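Local coordinates for protein auracyanin-B-2 (PDB 1QHQ) that carries electrons at a single type I blue copper site, probably as a soluble acceptor for the membrane-bound alternative complex III, at residues Val19-Ala24 / Leu28-Thr33; Asn49-Asn52 / Gln56-Trp59; Asn58-Asn63 / Ala70-Ala75; Ala93-Ala98 / Gly106-Arg111; Thr97-Ala102 / Ile121-Gly126. All coordinates share one frame; numbering follows the deposited sequence. Where two conformers were deposited one is given.

Contact 1 of 5, residues Val19-Ala24 / Leu28-Thr33; sequences VEVRAA and LAFAQT
A single beta bridge, Ala23 with Phe30, joins the end of strand 17-22 to the loop leading into strand 34-38, close to the copper end of the cupredoxin fold. Two backbone bonds, both nearly straight, lie around the bridge: Ala31 N gives to Arg22 O at 2.7 Å, and Ala24 N gives to Ala29 O at 2.8 Å. Small residues suit this turn-back, and the methyls of Ala24 and Ala29 meet at 4.2 Å, CB to CB. Gln32 carries the pairing one step further with its side chain. Its CG stands anti to the carbonyl carbon (chi1 -68°) and the chain then bends at chi2, which brings OE1 to 2.8 Å from Arg22 N; the N-H points almost straight at it, 169°. On the inner side Phe30 leans away from the strand, yet its CD1 still meets Val21 CG1 at 3.7 Å. Its ring then makes edge-to-face contacts with Tyr120 and Trp59 and touches the copper ligand Met132. Here a glutamine amide does the work of a backbone carbonyl: it satisfies the Arg22 N-H where the two backbones have already separated, Val21 and Gln32 having CA atoms 6.4 Å apart, and so prolongs the pairing.

Contact 2 of 5, residues Asn49-Asn52 / Gln56-Trp59; sequences NQNN and QHNW. With CU (copper (II) ion), chain B.
The imidazole of His57 is met at its edge, in the plane of the ring, by the amide oxygen of Asn49, with OD1 3.2 Å from CD2. On the other side of CG, ND1 binds the copper ion at 2.0 Å. The amide of Asn49 is turned 55° against the imidazole, so the two flat groups do not stack; Asn51 ND2 comes obliquely to the same CD2 at 3.8 Å, its amide turned 69° from the ring. The ring of His127, also a copper ligand, meets that of His57 at a steep angle. Asn51 in turn holds Asn49: its ND2 lies 2.8 Å from Asn49 OD1, the oxygen lying in the plane of the Asn51 amide while the donor sits tilted from the carbonyl plane of Asn49. This belongs to the surroundings of a type I copper site of the cupredoxin fold, where the loop between strands 42-49 and 60-62 provides one histidine and Cys122, His127 and Met132 come from later in the chain. Asparagine suits position 49 because it offers both polarities: with CG anti to the backbone N (chi1 -176°), OD1 reaches a C-H edge that the copper probably polarises, and ND2 bonds to the carbonyls of Val55 and Leu100. With an alanine here, the Asn51 amide would probably lose one of its two acceptors, those two carbonyls a donor, and the His57 ring the group beside CD2. Asn51 OD1 meanwhile accepts from Leu53 N within the same loop.

Contact 3 of 5, residues Asn58-Asn63 / Ala70-Ala75; sequences NWVLVN and AAVNTA
Val72 reaches from helix 66-77 toward two valines of strand 60-62, and every atom beyond its CA has a part in the contact. Its CB lies 3.9 Å from Val62 CG1. From there the side chain forks. CG2 goes to Val62, 3.8 Å from the same CG1 methyl, the two valines lying alongside each other, pointed opposite ways. CG1, anti to the backbone N of the helix (chi1 177°), is the branch that also touches Val60, whose CG1 it meets at 4.1 Å. Val62 CG1 therefore fits against both arms of Val72, while Val60 meets one. Beta-branched valine suits both partners, being at ease in a strand and presenting a short, stiff pair of methyls to the helix without any polar group to satisfy. Leu61, between the two strand valines, points the other way, where it packs on Tyr118 and Leu94. Val72 has a further neighbour in Ala93, and Val60 also rests on Trp96 and Ile121, so residues of neighbouring strands of the sheet, 93-96 and 116-121, complete their surroundings. On the side of the helix turned from this contact, Ala70 O accepts two donors of one residue from opposite faces of its plane: Thr74 N at 2.7 Å and Thr74 OG1 at 3.0 Å, which ties the threonine hydroxyl back to the helix at the surface. A helix lying outside the beta sandwich, inserted between two strands and packed on the outer surface of one sheet, is typical of azurin-like cupredoxins.

Contact 4 of 5, residues Ala93-Ala98 / Gly106-Arg111; sequences ALAWTA and GSVTFR
Ala95 and Phe110 face each other on two strands whose axes approach to 7.1 Å, with directions 142° apart, yet no direct hydrogen bond joins the segments, because the strands belong to different sheets. Strand 93-96 moreover carries a classic beta bulge, in which Leu94 and Ala95 both face Leu61. The Ala95 methyl lies over one face of the Phe110 ring, a CH-pi contact with CB 4.0 Å from the centroid and 25° off the normal. An alanine is short enough to sit on the ring, and Phe110 fills the interior as far as Leu61. Next to it, Val108 points its CG2, anti to the backbone N, at Trp96 O, 3.3 Å away, while its CG1 lies 4.0 Å from Thr97 CG2; the valine and threonine side chains cross at about a right angle. The hydroxyl of that threonine is turned elsewhere, giving a hydrogen bond to Ala98 O and accepting one from Trp59 N, so the methyl is what it offers to strand 104-111. Gly106 presents bare backbone to Thr97; a CB there would point toward Thr97 and Ala98. One water bridges the gap, accepting from Ala98 N at 3.0 Å and donating to Ser107 O at 2.9 Å. The indole of Trp96 lies on the other side of its strand, where it touches Val60 and NE1 bonds to Ala4 O. The two sheets are thus held together here by methyls and a ring face, and the polar link between these two segments is a bridging water.

Contact 5 of 5, residues Thr97-Ala102 / Ile121-Gly126; sequences TAMLNA and ICTFPG. With CU (copper (II) ion), chain B.
Two irregular loops draw near each other where Met99 and Phe124 lie with their CA atoms 7.7 Å apart, and no hydrogen bond passes between them. The side chains bridge the distance. Met99 starts with CG anti to its N (chi1 -175°) and then bends twice, curling the thioether back so that SD comes to the edge of the Phe124 ring, 3.8 Å from CD1 and 5.1 Å from the centroid. At 76° off the normal this is an edge-on Met-aromatic contact, with sulfur facing the ring hydrogens. The methyl beyond, CE, lies 3.6 Å from Phe124 N and 4.1 Å from Thr123 OG1, whose own hydrogen-bonding partner is Phe84 O. Methionine suits this site because its unbranched, flexible chain can bend twice to lay an apolar methyl against the Phe124 backbone and sulfur at the ring edge. It is not the copper methionine, which is Met132. Cys122 SG binds the copper at 2.2 Å and also accepts from Phe124 N at 3.4 Å, with an N-H angle of 164°. Phe124 also meets His127 and Phe84, and Pro125 CD covers part of one face of its ring. Putting an alanine in place of Met99 would probably open a gap over the Phe124 backbone and beside its CD1 edge, taking the thioether from a ring that borders the copper ligand His127. The N-H held against the thiolate would be expected to draw some charge from the sulfur, as in other cupredoxins, and Met99 sets an apolar methyl beside that N-H.

In the fold
Along the chain the contacts open in numerical order; contacts 2 and 3 overlap at Asn58 and Trp59, and contacts 4 and 5 share Thr97 and Ala98. Contacts 2 and 5 both reach the copper, centres about 7 Å apart, and are tied by bonds from Asn58 OD1 to Thr123 N and from His57 O to Leu100 N. Contact 1 flanks them, its centre about 8 Å from contact 2's. The centre of contact 3 lies about 16 Å from those of contacts 1 and 2, and neighbouring strands 60-62 and 93-96 join it to contact 4, which spans the two sheets. Loops at one end of the sandwich thus build the electron-transfer site on a beta scaffold.

Contact 1 of 5, residues Val19-Ala24 / Leu28-Thr33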
# COMPACT_ATOMS: atom_id res chain seq x y z
N VAL A 19 -10.78 -5.91 2.50
CA VAL A 19 -10.76 -5.73 1.01
C VAL A 19 -9.53 -6.46 0.46
O VAL A 19 -8.46 -6.39 1.07
CB VAL A 19 -10.73 -4.26 0.64
CG1 VAL A 19 -9.56 -3.54 1.30
CG2 VAL A 19 -10.60 -4.08 -0.89
N GLU A 20 -9.71 -7.13 -0.66
CA GLU A 20 -8.60 -7.89 -1.27
C GLU A 20 -7.96 -7.05 -2.40
O GLU A 20 -8.69 -6.51 -3.22
CB GLU A 20 -9.18 -9.13 -2.00
CG GLU A 20 -9.24 -10.37 -1.17
CD GLU A 20 -8.18 -11.40 -1.48
OE1 GLU A 20 -7.85 -11.63 -2.67
OE2 GLU A 20 -7.68 -12.02 -0.52
N VAL A 21 -6.64 -7.00 -2.40
CA VAL A 21 -5.96 -6.40 -3.58
C VAL A 21 -5.04 -7.49 -4.13
O VAL A 21 -4.43 -8.21 -3.34
CB VAL A 21 -5.15 -5.18 -3.16
CG1 VAL A 21 -4.20 -4.72 -4.27
CG2 VAL A 21 -6.09 -4.05 -2.77
N ARG A 22 -4.91 -7.55 -5.44
CA ARG A 22 -4.02 -8.54 -6.05
C ARG A 22 -3.04 -7.75 -6.98
O ARG A 22 -3.40 -6.70 -7.48
CB ARG A 22 -4.71 -9.58 -6.91
CG ARG A 22 -5.91 -10.25 -6.33
CD ARG A 22 -5.73 -11.65 -5.82
NE ARG A 22 -6.97 -12.18 -5.22
CZ ARG A 22 -7.53 -13.34 -5.53
NH1 ARG A 22 -6.98 -14.14 -6.43
NH2 ARG A 22 -8.66 -13.73 -4.92
N ALA A 23 -1.94 -8.44 -7.25
CA ALA A 23 -0.99 -7.89 -8.24
C ALA A 23 -1.43 -8.30 -9.63
O ALA A 23 -2.13 -9.32 -9.80
CB ALA A 23 0.40 -8.45 -7.93
N ALA A 24 -1.11 -7.47 -10.63
CA ALA A 24 -1.29 -8.01 -12.03
C ALA A 24 -0.28 -9.17 -12.16
O ALA A 24 0.80 -9.09 -11.57
CB ALA A 24 -0.94 -6.92 -13.02
N LEU A 28 3.82 -4.71 -13.84
CA LEU A 28 4.09 -3.97 -12.63
C LEU A 28 2.92 -3.04 -12.30
O LEU A 28 2.92 -1.84 -12.52
CB LEU A 28 5.40 -3.20 -12.75
CG LEU A 28 6.60 -4.08 -13.19
CD1 LEU A 28 7.85 -3.20 -13.26
CD2 LEU A 28 6.82 -5.22 -12.22
N ALA A 29 1.83 -3.68 -11.81
CA ALA A 29 0.60 -2.93 -11.55
C ALA A 29 -0.23 -3.72 -10.52
O ALA A 29 -0.07 -4.93 -10.39
CB ALA A 29 -0.22 -2.82 -12.82
N PHE A 30 -1.13 -2.98 -9.89
CA PHE A 30 -2.16 -3.68 -9.10
C PHE A 30 -3.24 -4.13 -10.08
O PHE A 30 -3.55 -3.42 -11.04
CB PHE A 30 -2.76 -2.69 -8.09
CG PHE A 30 -1.81 -2.25 -7.03
CD1 PHE A 30 -1.41 -3.12 -6.02
CD2 PHE A 30 -1.27 -0.97 -7.04
CE1 PHE A 30 -0.50 -2.73 -5.08
CE2 PHE A 30 -0.34 -0.57 -6.11
CZ PHE A 30 0.04 -1.45 -5.08
N ALA A 31 -3.95 -5.22 -9.73
CA ALA A 31 -5.10 -5.62 -10.55
C ALA A 31 -6.25 -4.64 -10.36
O ALA A 31 -7.01 -4.37 -11.27
CB ALA A 31 -5.52 -7.05 -10.22
N GLN A 32 -6.34 -4.09 -9.14
CA GLN A 32 -7.34 -3.06 -8.83
C GLN A 32 -6.67 -1.68 -8.87
O GLN A 32 -5.86 -1.40 -7.99
CB GLN A 32 -7.85 -3.29 -7.38
CG GLN A 32 -8.65 -4.56 -7.19
CD GLN A 32 -7.81 -5.82 -7.09
OE1 GLN A 32 -6.62 -5.78 -6.81
NE2 GLN A 32 -8.43 -6.97 -7.34
N THR A 33 -7.11 -0.81 -9.76
CA THR A 33 -6.51 0.53 -9.82
C THR A 33 -7.41 1.57 -9.17
O THR A 33 -7.04 2.73 -9.04
CB THR A 33 -6.23 0.95 -11.27
OG1 THR A 33 -7.46 0.92 -12.00
CG2 THR A 33 -5.23 -0.03 -11.90

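Contact 2 of 5, residues Asn49-Asn52 / Gln56-Trp59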
# COMPACT_ATOMS: atom_id res chain seq x y z
N ASN A 49 0.11 -11.29 -3.47
CA ASN A 49 1.07 -11.09 -4.56
C ASN A 49 1.30 -12.38 -5.35
O ASN A 49 2.30 -13.06 -5.04
CB ASN A 49 2.39 -10.56 -4.03
CG ASN A 49 3.38 -10.25 -5.24
OD1 ASN A 49 2.89 -10.22 -6.32
ND2 ASN A 49 4.60 -10.07 -4.87
N GLN A 50 0.43 -12.74 -6.26
CA GLN A 50 0.70 -13.87 -7.17
C GLN A 50 0.97 -13.28 -8.57
O GLN A 50 0.17 -12.54 -9.11
CB GLN A 50 -0.51 -14.79 -7.24
CG GLN A 50 -0.65 -15.65 -5.97
CD GLN A 50 -1.98 -16.37 -5.95
OE1 GLN A 50 -2.64 -16.53 -6.99
NE2 GLN A 50 -2.38 -16.81 -4.76
N ASN A 51 2.18 -13.58 -9.07
CA ASN A 51 2.54 -12.98 -10.38
C ASN A 51 3.51 -13.94 -11.10
O ASN A 51 4.15 -14.74 -10.45
CB ASN A 51 3.13 -11.61 -10.23
CG ASN A 51 4.49 -11.50 -9.63
OD1 ASN A 51 5.53 -11.81 -10.28
ND2 ASN A 51 4.63 -11.04 -8.40
N ASN A 52 3.54 -13.79 -12.41
CA ASN A 52 4.40 -14.64 -13.24
C ASN A 52 5.78 -14.09 -13.45
O ASN A 52 6.58 -14.71 -14.21
CB ASN A 52 3.67 -14.80 -14.60
CG ASN A 52 2.33 -15.49 -14.42
OD1 ASN A 52 2.26 -16.43 -13.59
ND2 ASN A 52 1.32 -15.10 -15.16
N GLN A 56 8.65 -8.91 -6.43
CA GLN A 56 8.16 -8.40 -5.17
C GLN A 56 7.25 -7.18 -5.32
O GLN A 56 7.44 -6.36 -6.20
CB GLN A 56 9.34 -7.99 -4.29
CG GLN A 56 10.16 -9.21 -3.84
CD GLN A 56 11.53 -8.77 -3.36
OE1 GLN A 56 12.34 -8.32 -4.20
NE2 GLN A 56 11.78 -8.84 -2.09
N HIS A 57 6.33 -7.04 -4.34
CA HIS A 57 5.39 -5.92 -4.36
C HIS A 57 4.83 -5.67 -2.94
O HIS A 57 4.76 -6.57 -2.12
CB HIS A 57 4.16 -6.24 -5.19
CG HIS A 57 4.29 -6.42 -6.67
ND1 HIS A 57 4.78 -5.42 -7.48
CD2 HIS A 57 3.84 -7.39 -7.47
CE1 HIS A 57 4.68 -5.81 -8.74
NE2 HIS A 57 4.13 -7.01 -8.78
N ASN A 58 4.47 -4.39 -2.75
CA ASN A 58 3.77 -4.08 -1.47
C ASN A 58 2.60 -3.16 -1.87
O ASN A 58 2.34 -2.88 -3.00
CB ASN A 58 4.63 -3.49 -0.42
CG ASN A 58 5.14 -2.10 -0.65
OD1 ASN A 58 4.98 -1.60 -1.77
ND2 ASN A 58 5.75 -1.47 0.34
N TRP A 59 1.78 -2.85 -0.85
CA TRP A 59 0.66 -1.91 -1.00
C TRP A 59 0.85 -0.81 0.03
O TRP A 59 0.99 -1.11 1.26
CB TRP A 59 -0.66 -2.62 -0.82
CG TRP A 59 -1.88 -1.74 -0.98
CD1 TRP A 59 -2.56 -1.54 -2.14
CD2 TRP A 59 -2.56 -1.00 0.04
NE1 TRP A 59 -3.65 -0.70 -1.91
CE2 TRP A 59 -3.62 -0.34 -0.58
CE3 TRP A 59 -2.33 -0.83 1.41
CZ2 TRP A 59 -4.54 0.44 0.14
CZ3 TRP A 59 -3.23 -0.01 2.13
CH2 TRP A 59 -4.28 0.62 1.48
CU CU B . 5.44 -3.58 -6.97

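Contact 3 of 5, residues Asn58-Asn63 / Ala70-Ala75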
# COMPACT_ATOMS: atom_id res chain seq x y z
N ASN A 58 4.47 -4.39 -2.75
CA ASN A 58 3.77 -4.08 -1.47
C ASN A 58 2.60 -3.16 -1.87
O ASN A 58 2.34 -2.88 -3.00
CB ASN A 58 4.63 -3.49 -0.42
CG ASN A 58 5.14 -2.10 -0.65
OD1 ASN A 58 4.98 -1.60 -1.77
ND2 ASN A 58 5.75 -1.47 0.34
N TRP A 59 1.78 -2.85 -0.85
CA TRP A 59 0.66 -1.91 -1.00
C TRP A 59 0.85 -0.81 0.03
O TRP A 59 0.99 -1.11 1.26
CB TRP A 59 -0.66 -2.62 -0.82
CG TRP A 59 -1.88 -1.74 -0.98
CD1 TRP A 59 -2.56 -1.54 -2.14
CD2 TRP A 59 -2.56 -1.00 0.04
NE1 TRP A 59 -3.65 -0.70 -1.91
CE2 TRP A 59 -3.62 -0.34 -0.58
CE3 TRP A 59 -2.33 -0.83 1.41
CZ2 TRP A 59 -4.54 0.44 0.14
CZ3 TRP A 59 -3.23 -0.01 2.13
CH2 TRP A 59 -4.28 0.62 1.48
N VAL A 60 0.91 0.42 -0.43
CA VAL A 60 1.20 1.57 0.42
C VAL A 60 0.19 2.69 0.17
O VAL A 60 0.08 3.20 -0.91
CB VAL A 60 2.61 2.17 0.18
CG1 VAL A 60 2.88 3.31 1.17
CG2 VAL A 60 3.66 1.08 0.35
N LEU A 61 -0.57 3.02 1.25
CA LEU A 61 -1.55 4.13 1.10
C LEU A 61 -0.92 5.42 1.60
O LEU A 61 -0.41 5.46 2.70
CB LEU A 61 -2.77 3.76 1.98
CG LEU A 61 -3.83 4.90 1.98
CD1 LEU A 61 -4.41 5.02 0.57
CD2 LEU A 61 -4.94 4.57 2.96
N VAL A 62 -0.93 6.45 0.76
CA VAL A 62 -0.31 7.71 1.14
C VAL A 62 -1.36 8.80 1.36
O VAL A 62 -2.44 8.74 0.80
CB VAL A 62 0.77 8.17 0.18
CG1 VAL A 62 1.76 7.03 -0.10
CG2 VAL A 62 0.21 8.73 -1.09
N ASN A 63 -0.96 9.77 2.19
CA ASN A 63 -1.89 10.86 2.57
C ASN A 63 -1.88 11.98 1.56
O ASN A 63 -1.45 13.11 1.84
CB ASN A 63 -1.46 11.33 3.97
CG ASN A 63 -2.39 12.40 4.53
OD1 ASN A 63 -1.88 13.31 5.21
ND2 ASN A 63 -3.66 12.32 4.22
N ALA A 70 5.47 10.48 -4.27
CA ALA A 70 6.89 10.50 -4.66
C ALA A 70 7.77 10.61 -3.44
O ALA A 70 8.78 9.90 -3.34
CB ALA A 70 7.13 11.66 -5.62
N ALA A 71 7.36 11.40 -2.45
CA ALA A 71 8.08 11.55 -1.22
C ALA A 71 8.14 10.23 -0.44
O ALA A 71 9.22 9.82 -0.02
CB ALA A 71 7.53 12.65 -0.32
N VAL A 72 6.98 9.59 -0.27
CA VAL A 72 6.96 8.29 0.41
C VAL A 72 7.77 7.27 -0.39
O VAL A 72 8.55 6.53 0.21
CB VAL A 72 5.55 7.76 0.68
CG1 VAL A 72 5.59 6.38 1.32
CG2 VAL A 72 4.74 8.74 1.53
N ASN A 73 7.63 7.27 -1.69
CA ASN A 73 8.37 6.33 -2.55
C ASN A 73 9.86 6.53 -2.43
O ASN A 73 10.64 5.57 -2.38
CB ASN A 73 7.90 6.41 -3.99
CG ASN A 73 8.54 5.32 -4.83
OD1 ASN A 73 8.26 4.13 -4.62
ND2 ASN A 73 9.38 5.73 -5.77
N THR A 74 10.30 7.80 -2.43
CA THR A 74 11.70 8.13 -2.25
C THR A 74 12.25 7.69 -0.93
O THR A 74 13.35 7.09 -0.90
CB THR A 74 11.96 9.64 -2.52
OG1 THR A 74 11.68 9.87 -3.90
CG2 THR A 74 13.38 10.01 -2.21
N ALA A 75 11.52 7.83 0.17
CA ALA A 75 11.98 7.36 1.46
C ALA A 75 12.12 5.83 1.45
O ALA A 75 13.11 5.30 1.95
CB ALA A 75 11.11 7.82 2.60

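Contact 4 of 5, residues Ala93-Ala98 / Gly106-Arg111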
# COMPACT_ATOMS: atom_id res chain seq x y z
N ALA A 93 2.57 8.53 5.11
CA ALA A 93 2.34 7.11 4.77
C ALA A 93 1.34 6.51 5.76
O ALA A 93 1.64 6.30 6.94
CB ALA A 93 3.69 6.38 4.85
N LEU A 94 0.08 6.43 5.34
CA LEU A 94 -1.02 6.05 6.20
C LEU A 94 -1.00 4.58 6.60
O LEU A 94 -1.35 4.24 7.73
CB LEU A 94 -2.36 6.37 5.53
CG LEU A 94 -2.63 7.84 5.22
CD1 LEU A 94 -3.97 8.01 4.54
CD2 LEU A 94 -2.59 8.66 6.51
N ALA A 95 -0.63 3.71 5.67
CA ALA A 95 -0.61 2.28 5.92
C ALA A 95 0.17 1.57 4.80
O ALA A 95 0.13 1.98 3.64
CB ALA A 95 -2.07 1.72 5.84
N TRP A 96 0.82 0.47 5.17
CA TRP A 96 1.46 -0.35 4.15
C TRP A 96 1.51 -1.81 4.61
O TRP A 96 1.57 -2.08 5.81
CB TRP A 96 2.85 0.12 3.77
CG TRP A 96 3.86 0.14 4.85
CD1 TRP A 96 4.73 -0.87 5.19
CD2 TRP A 96 4.21 1.25 5.70
NE1 TRP A 96 5.50 -0.49 6.26
CE2 TRP A 96 5.27 0.84 6.52
CE3 TRP A 96 3.75 2.56 5.80
CZ2 TRP A 96 5.88 1.69 7.43
CZ3 TRP A 96 4.35 3.42 6.69
CH2 TRP A 96 5.39 2.98 7.53
N THR A 97 1.55 -2.70 3.63
CA THR A 97 1.84 -4.11 3.91
C THR A 97 3.39 -4.26 3.86
O THR A 97 4.05 -3.44 3.24
CB THR A 97 1.28 -5.06 2.87
OG1 THR A 97 1.93 -4.82 1.58
CG2 THR A 97 -0.20 -4.89 2.61
N ALA A 98 3.85 -5.38 4.38
CA ALA A 98 5.23 -5.80 4.13
C ALA A 98 5.42 -5.95 2.61
O ALA A 98 4.51 -6.05 1.82
CB ALA A 98 5.43 -7.16 4.79
N GLY A 106 0.07 -10.67 2.32
CA GLY A 106 0.29 -9.94 3.60
C GLY A 106 -0.84 -8.92 3.77
O GLY A 106 -1.41 -8.43 2.80
N SER A 107 -1.15 -8.65 5.04
CA SER A 107 -2.26 -7.69 5.25
C SER A 107 -1.74 -6.46 5.99
O SER A 107 -0.72 -6.47 6.67
CB SER A 107 -3.37 -8.35 6.08
OG SER A 107 -3.89 -9.49 5.40
N VAL A 108 -2.63 -5.45 6.01
CA VAL A 108 -2.45 -4.32 6.93
C VAL A 108 -3.83 -3.88 7.44
O VAL A 108 -4.77 -3.90 6.68
CB VAL A 108 -1.67 -3.17 6.34
CG1 VAL A 108 -2.31 -2.55 5.11
CG2 VAL A 108 -1.35 -2.10 7.38
N THR A 109 -3.90 -3.64 8.75
CA THR A 109 -5.21 -3.26 9.34
C THR A 109 -5.09 -1.83 9.83
O THR A 109 -4.17 -1.50 10.59
CB THR A 109 -5.58 -4.18 10.50
OG1 THR A 109 -5.77 -5.53 9.98
CG2 THR A 109 -6.90 -3.73 11.17
N PHE A 110 -5.96 -0.97 9.31
CA PHE A 110 -5.82 0.45 9.54
C PHE A 110 -7.18 1.13 9.64
O PHE A 110 -8.15 0.66 9.06
CB PHE A 110 -4.93 1.12 8.49
CG PHE A 110 -5.52 1.12 7.09
CD1 PHE A 110 -5.48 -0.02 6.31
CD2 PHE A 110 -6.12 2.26 6.58
CE1 PHE A 110 -6.03 -0.01 5.04
CE2 PHE A 110 -6.70 2.26 5.33
CZ PHE A 110 -6.60 1.12 4.52
N ARG A 111 -7.16 2.33 10.21
CA ARG A 111 -8.35 3.18 10.19
C ARG A 111 -8.26 4.10 8.97
O ARG A 111 -7.27 4.79 8.77
CB ARG A 111 -8.47 4.00 11.48
CG ARG A 111 -9.77 4.83 11.51
CD ARG A 111 -9.95 5.47 12.89
NE ARG A 111 -10.00 4.45 13.94
CZ ARG A 111 -11.11 3.82 14.30
NH1 ARG A 111 -12.25 4.09 13.66
NH2 ARG A 111 -11.12 2.89 15.24
O HOH W 1 1.82 -7.20 5.51

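Contact 5 of 5, residues Thr97-Ala102 / Ile121-Gly126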
# COMPACT_ATOMS: atom_id res chain seq x y z
N THR A 97 1.55 -2.70 3.63
CA THR A 97 1.84 -4.11 3.91
C THR A 97 3.39 -4.26 3.86
O THR A 97 4.05 -3.44 3.24
CB THR A 97 1.28 -5.06 2.87
OG1 THR A 97 1.93 -4.82 1.58
CG2 THR A 97 -0.20 -4.89 2.61
N ALA A 98 3.85 -5.38 4.38
CA ALA A 98 5.23 -5.80 4.13
C ALA A 98 5.42 -5.95 2.61
O ALA A 98 4.51 -6.05 1.82
CB ALA A 98 5.43 -7.16 4.79
N MET A 99 6.72 -6.03 2.27
CA MET A 99 7.08 -6.28 0.86
C MET A 99 7.03 -7.80 0.63
O MET A 99 7.64 -8.53 1.41
CB MET A 99 8.50 -5.74 0.65
CG MET A 99 8.93 -5.84 -0.82
SD MET A 99 7.93 -4.82 -1.90
CE MET A 99 8.37 -3.18 -1.40
N LEU A 100 6.22 -8.22 -0.30
CA LEU A 100 5.86 -9.62 -0.47
C LEU A 100 6.57 -10.24 -1.67
O LEU A 100 6.54 -9.68 -2.76
CB LEU A 100 4.33 -9.70 -0.76
CG LEU A 100 3.49 -9.04 0.36
CD1 LEU A 100 2.03 -9.08 -0.03
CD2 LEU A 100 3.70 -9.74 1.69
N ASN A 101 7.16 -11.42 -1.45
CA ASN A 101 7.79 -12.12 -2.59
C ASN A 101 6.66 -12.60 -3.48
O ASN A 101 5.49 -12.71 -3.01
CB ASN A 101 8.57 -13.31 -2.04
CG ASN A 101 9.74 -12.93 -1.17
OD1 ASN A 101 10.40 -11.91 -1.36
ND2 ASN A 101 9.97 -13.69 -0.08
N ALA A 102 6.91 -12.88 -4.75
CA ALA A 102 5.89 -13.52 -5.56
C ALA A 102 5.42 -14.82 -4.86
O ALA A 102 6.25 -15.60 -4.39
CB ALA A 102 6.51 -13.91 -6.93
N ILE A 121 0.26 3.06 -3.68
CA ILE A 121 1.35 2.75 -4.62
C ILE A 121 2.06 1.51 -4.12
O ILE A 121 1.89 1.03 -3.00
CB ILE A 121 2.42 3.89 -4.67
CG1 ILE A 121 3.10 4.08 -3.35
CG2 ILE A 121 1.74 5.18 -5.16
CD1 ILE A 121 4.14 5.21 -3.30
N CYS A 122 2.97 1.01 -4.96
CA CYS A 122 3.93 -0.00 -4.54
C CYS A 122 5.29 0.73 -4.43
O CYS A 122 5.56 1.55 -5.32
CB CYS A 122 4.00 -1.13 -5.53
SG CYS A 122 5.37 -2.29 -5.20
N THR A 123 6.04 0.50 -3.40
CA THR A 123 7.32 1.17 -3.23
C THR A 123 8.52 0.32 -3.63
O THR A 123 9.64 0.84 -3.45
CB THR A 123 7.53 1.73 -1.84
OG1 THR A 123 7.43 0.74 -0.82
CG2 THR A 123 6.49 2.84 -1.60
N PHE A 124 8.31 -0.85 -4.19
CA PHE A 124 9.55 -1.59 -4.66
C PHE A 124 10.18 -0.71 -5.74
O PHE A 124 9.48 -0.16 -6.56
CB PHE A 124 9.11 -2.92 -5.25
CG PHE A 124 10.34 -3.80 -5.40
CD1 PHE A 124 10.88 -4.44 -4.32
CD2 PHE A 124 11.00 -3.79 -6.63
CE1 PHE A 124 12.05 -5.19 -4.46
CE2 PHE A 124 12.17 -4.52 -6.76
CZ PHE A 124 12.70 -5.21 -5.68
N PRO A 125 11.50 -0.55 -5.69
CA PRO A 125 12.20 0.33 -6.64
C PRO A 125 11.72 0.23 -8.05
O PRO A 125 11.62 -0.82 -8.66
CB PRO A 125 13.65 -0.15 -6.53
CG PRO A 125 13.77 -0.65 -5.14
CD PRO A 125 12.42 -1.26 -4.80
N GLY A 126 11.34 1.41 -8.63
CA GLY A 126 10.86 1.46 -9.97
C GLY A 126 9.41 1.25 -10.23
O GLY A 126 8.87 1.64 -11.28
CU CU B . 5.44 -3.58 -6.97